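Long-range contact in sulfur oxidation protein soxB (Thermus thermophilus, PDB 2WDD), which probably hydrolyses sulfur-sulfur bonds in the Sox sulfur oxidation pathway, releasing sulfate from a cysteine S-thiosulfonate with the help of two manganese ions: residues E253-L261 and L317-A325. Sequence-based numbering, arbitrary orientation.
Sequences EGANAVVLL and LKLWKGGIA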
loop_
_atom_site.group_PDB
_atom_site.type_symbol
_atom_site.label_atom_id
_atom_site.label_comp_id
_atom_site.label_asym_id
_atom_site.label_seq_id
_atom_site.Cartn_x
_atom_site.Cartn_y
_atom_site.Cartn_z
ATOM N N GLU A 253 -13.207 30.143 6.428
ATOM C CA GLU A 253 -12.170 30.652 7.312
ATOM C C GLU A 253 -11.044 31.324 6.534
ATOM O O GLU A 253 -10.070 31.798 7.124
ATOM C CB GLU A 253 -11.630 29.541 8.218
ATOM C CG GLU A 253 -12.649 29.064 9.236
ATOM C CD GLU A 253 -12.051 28.151 10.285
ATOM O OE1 GLU A 253 -11.064 27.455 9.969
ATOM O OE2 GLU A 253 -12.571 28.127 11.422
ATOM N N GLY A 254 -11.169 31.362 5.209
ATOM C CA GLY A 254 -10.185 32.039 4.382
ATOM C C GLY A 254 -9.301 31.228 3.449
ATOM O O GLY A 254 -8.454 31.798 2.767
ATOM N N ALA A 255 -9.468 29.911 3.410
ATOM C CA ALA A 255 -8.641 29.100 2.516
ATOM C C ALA A 255 -8.923 29.440 1.054
ATOM O O ALA A 255 -10.072 29.475 0.636
ATOM C CB ALA A 255 -8.868 27.609 2.770
ATOM N N ASN A 256 -7.866 29.660 0.279
ATOM C CA ASN A 256 -8.010 29.943 -1.152
ATOM C C ASN A 256 -8.034 28.628 -1.923
ATOM O O ASN A 256 -8.724 28.503 -2.936
ATOM C CB ASN A 256 -6.841 30.787 -1.651
ATOM C CG ASN A 256 -6.777 32.137 -0.970
ATOM O OD1 ASN A 256 -5.890 32.395 -0.161
ATOM N ND2 ASN A 256 -7.768 32.974 -1.236
ATOM N N ALA A 257 -7.273 27.654 -1.428
ATOM C CA ALA A 257 -7.167 26.352 -2.082
ATOM C C ALA A 257 -7.316 25.248 -1.056
ATOM O O ALA A 257 -6.982 25.436 0.109
ATOM C CB ALA A 257 -5.833 26.223 -2.800
ATOM N N VAL A 258 -7.813 24.098 -1.497
ATOM C CA VAL A 258 -8.042 22.979 -0.594
ATOM C C VAL A 258 -7.404 21.700 -1.124
ATOM O O VAL A 258 -7.658 21.294 -2.254
ATOM C CB VAL A 258 -9.555 22.782 -0.344
ATOM C CG1 VAL A 258 -9.817 21.509 0.484
ATOM C CG2 VAL A 258 -10.146 24.011 0.352
ATOM N N VAL A 259 -6.572 21.084 -0.296
ATOM C CA VAL A 259 -5.900 19.835 -0.641
ATOM C C VAL A 259 -6.431 18.756 0.295
ATOM O O VAL A 259 -6.425 18.950 1.509
ATOM C CB VAL A 259 -4.371 19.962 -0.451
ATOM C CG1 VAL A 259 -3.663 18.636 -0.793
ATOM C CG2 VAL A 259 -3.814 21.124 -1.271
ATOM N N LEU A 260 -6.868 17.626 -0.258
ATOM C CA LEU A 260 -7.321 16.512 0.574
ATOM C C LEU A 260 -6.186 15.487 0.651
ATOM O O LEU A 260 -5.797 14.943 -0.368
ATOM C CB LEU A 260 -8.572 15.840 -0.013
ATOM C CG LEU A 260 -9.072 14.613 0.771
ATOM C CD1 LEU A 260 -9.635 15.053 2.129
ATOM C CD2 LEU A 260 -10.121 13.857 -0.014
ATOM N N LEU A 261 -5.637 15.270 1.849
ATOM C CA LEU A 261 -4.592 14.269 2.099
ATOM C C LEU A 261 -5.406 13.030 2.455
ATOM O O LEU A 261 -5.997 12.954 3.532
ATOM C CB LEU A 261 -3.741 14.685 3.306
ATOM C CG LEU A 261 -2.597 13.770 3.750
ATOM C CD1 LEU A 261 -1.609 13.517 2.617
ATOM C CD2 LEU A 261 -1.892 14.403 4.939
ATOM N N LEU A 317 2.564 24.284 -6.384
ATOM C CA LEU A 317 1.292 24.909 -6.686
ATOM C C LEU A 317 1.347 26.406 -6.947
ATOM O O LEU A 317 1.870 27.173 -6.128
ATOM C CB LEU A 317 0.308 24.694 -5.532
ATOM C CG LEU A 317 0.149 23.261 -5.018
ATOM C CD1 LEU A 317 -0.750 23.224 -3.782
ATOM C CD2 LEU A 317 -0.393 22.377 -6.133
ATOM N N LYS A 318 0.721 26.827 -8.044
ATOM C CA LYS A 318 0.524 28.247 -8.296
ATOM C C LYS A 318 -0.916 28.460 -7.846
ATOM O O LYS A 318 -1.847 27.906 -8.431
ATOM C CB LYS A 318 0.609 28.559 -9.788
ATOM C CG LYS A 318 1.980 28.921 -10.256
ATOM C CD LYS A 318 1.922 29.337 -11.712
ATOM C CE LYS A 318 3.272 29.796 -12.210
ATOM N NZ LYS A 318 3.197 30.108 -13.666
ATOM N N LEU A 319 -1.110 29.238 -6.792
ATOM C CA LEU A 319 -2.445 29.437 -6.270
ATOM C C LEU A 319 -3.078 30.712 -6.802
ATOM O O LEU A 319 -2.379 31.603 -7.300
ATOM C CB LEU A 319 -2.404 29.510 -4.735
ATOM C CG LEU A 319 -1.685 28.353 -4.024
ATOM C CD1 LEU A 319 -1.614 28.601 -2.519
ATOM C CD2 LEU A 319 -2.381 27.042 -4.321
ATOM N N TRP A 320 -4.397 30.783 -6.675
ATOM C CA TRP A 320 -5.158 31.992 -6.958
ATOM C C TRP A 320 -6.242 32.127 -5.899
ATOM O O TRP A 320 -6.444 31.216 -5.082
ATOM C CB TRP A 320 -5.702 32.043 -8.390
ATOM C CG TRP A 320 -6.880 31.160 -8.682
ATOM C CD1 TRP A 320 -6.860 29.805 -8.903
ATOM C CD2 TRP A 320 -8.242 31.573 -8.876
ATOM N NE1 TRP A 320 -8.127 29.356 -9.198
ATOM C CE2 TRP A 320 -8.991 30.420 -9.200
ATOM C CE3 TRP A 320 -8.896 32.812 -8.838
ATOM C CZ2 TRP A 320 -10.367 30.464 -9.458
ATOM C CZ3 TRP A 320 -10.271 32.850 -9.074
ATOM C CH2 TRP A 320 -10.984 31.689 -9.404
ATOM N N LYS A 321 -6.911 33.272 -5.874
ATOM C CA LYS A 321 -7.924 33.526 -4.860
ATOM C C LYS A 321 -8.937 32.401 -4.676
ATOM O O LYS A 321 -9.395 32.158 -3.557
ATOM C CB LYS A 321 -8.636 34.858 -5.123
ATOM C CG LYS A 321 -10.156 34.745 -5.148
ATOM C CD LYS A 321 -10.819 36.113 -5.267
ATOM C CE LYS A 321 -10.382 37.052 -4.146
ATOM N NZ LYS A 321 -10.941 38.429 -4.311
ATOM N N GLY A 322 -9.298 31.721 -5.761
ATOM C CA GLY A 322 -10.300 30.673 -5.721
ATOM C C GLY A 322 -9.845 29.230 -5.880
ATOM O O GLY A 322 -10.682 28.353 -6.071
ATOM N N GLY A 323 -8.541 28.970 -5.841
ATOM C CA GLY A 323 -8.084 27.591 -5.975
ATOM C C GLY A 323 -6.660 27.434 -6.453
ATOM O O GLY A 323 -5.787 28.227 -6.115
ATOM N N ILE A 324 -6.415 26.358 -7.198
ATOM C CA ILE A 324 -5.095 26.088 -7.752
ATOM C C ILE A 324 -5.131 26.500 -9.222
ATOM O O ILE A 324 -5.916 25.957 -10.009
ATOM C CB ILE A 324 -4.703 24.587 -7.604
ATOM C CG1 ILE A 324 -4.564 24.223 -6.123
ATOM C CG2 ILE A 324 -3.393 24.293 -8.362
ATOM C CD1 ILE A 324 -4.455 22.706 -5.869
ATOM N N ALA A 325 -4.325 27.496 -9.583
ATOM C CA ALA A 325 -4.297 27.958 -10.969
ATOM C C ALA A 325 -3.566 26.957 -11.846
ATOM O O ALA A 325 -4.001 26.638 -12.956
ATOM C CB ALA A 325 -3.621 29.336 -11.055
#
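The two facing beta sheets of the N-terminal metallophosphoesterase-like domain meet here, far from the manganese pair, where the type I turn of a beta hairpin (311-320 and 323-333) lies against the start of strand 257-262; Asn256, just before the strand, meets the turn at Lys321 O. A polar contact at the turn gives way here to apolar side chains between the two sheets. The Asn256 side chain donates ND2 to the turn carbonyl Lys321 O at 2.9 Å, nearly straight at 163°, with the acceptor close to the amide plane and the donor tilted 21° from the carbonyl plane. CG stands anti to the carbonyl carbon (chi1 -62°), a torsion that carries the amide to the turn. Separately, Asn256 CB lies 3.5 Å from Trp320 O. The other end of the amide, OD1, accepts from Ala211 N of the neighbouring strand 210-217, so both ends are held and the rotation of the group is fixed. An alanine here would take away both ends of the amide, and the turn would probably be tied less firmly to the start of strand 257-262, with Ala211 N left without its side-chain acceptor. Asn256 O also approaches Gly323 CA at 3.2 Å in a CA-H...O contact, and accepts a hydrogen bond from Arg251. Deeper in, Ala257 points its methyl into the hairpin, where Ile324 CG1 lies 4.1 Å from Ala257 CB. Further along, Val259 and Leu317 both rest on Leu31 of strand 29-34. The tightest of these apolar meetings is methyl to methyl, Leu319 CD2 standing 3.9 Å from Ala257 CB.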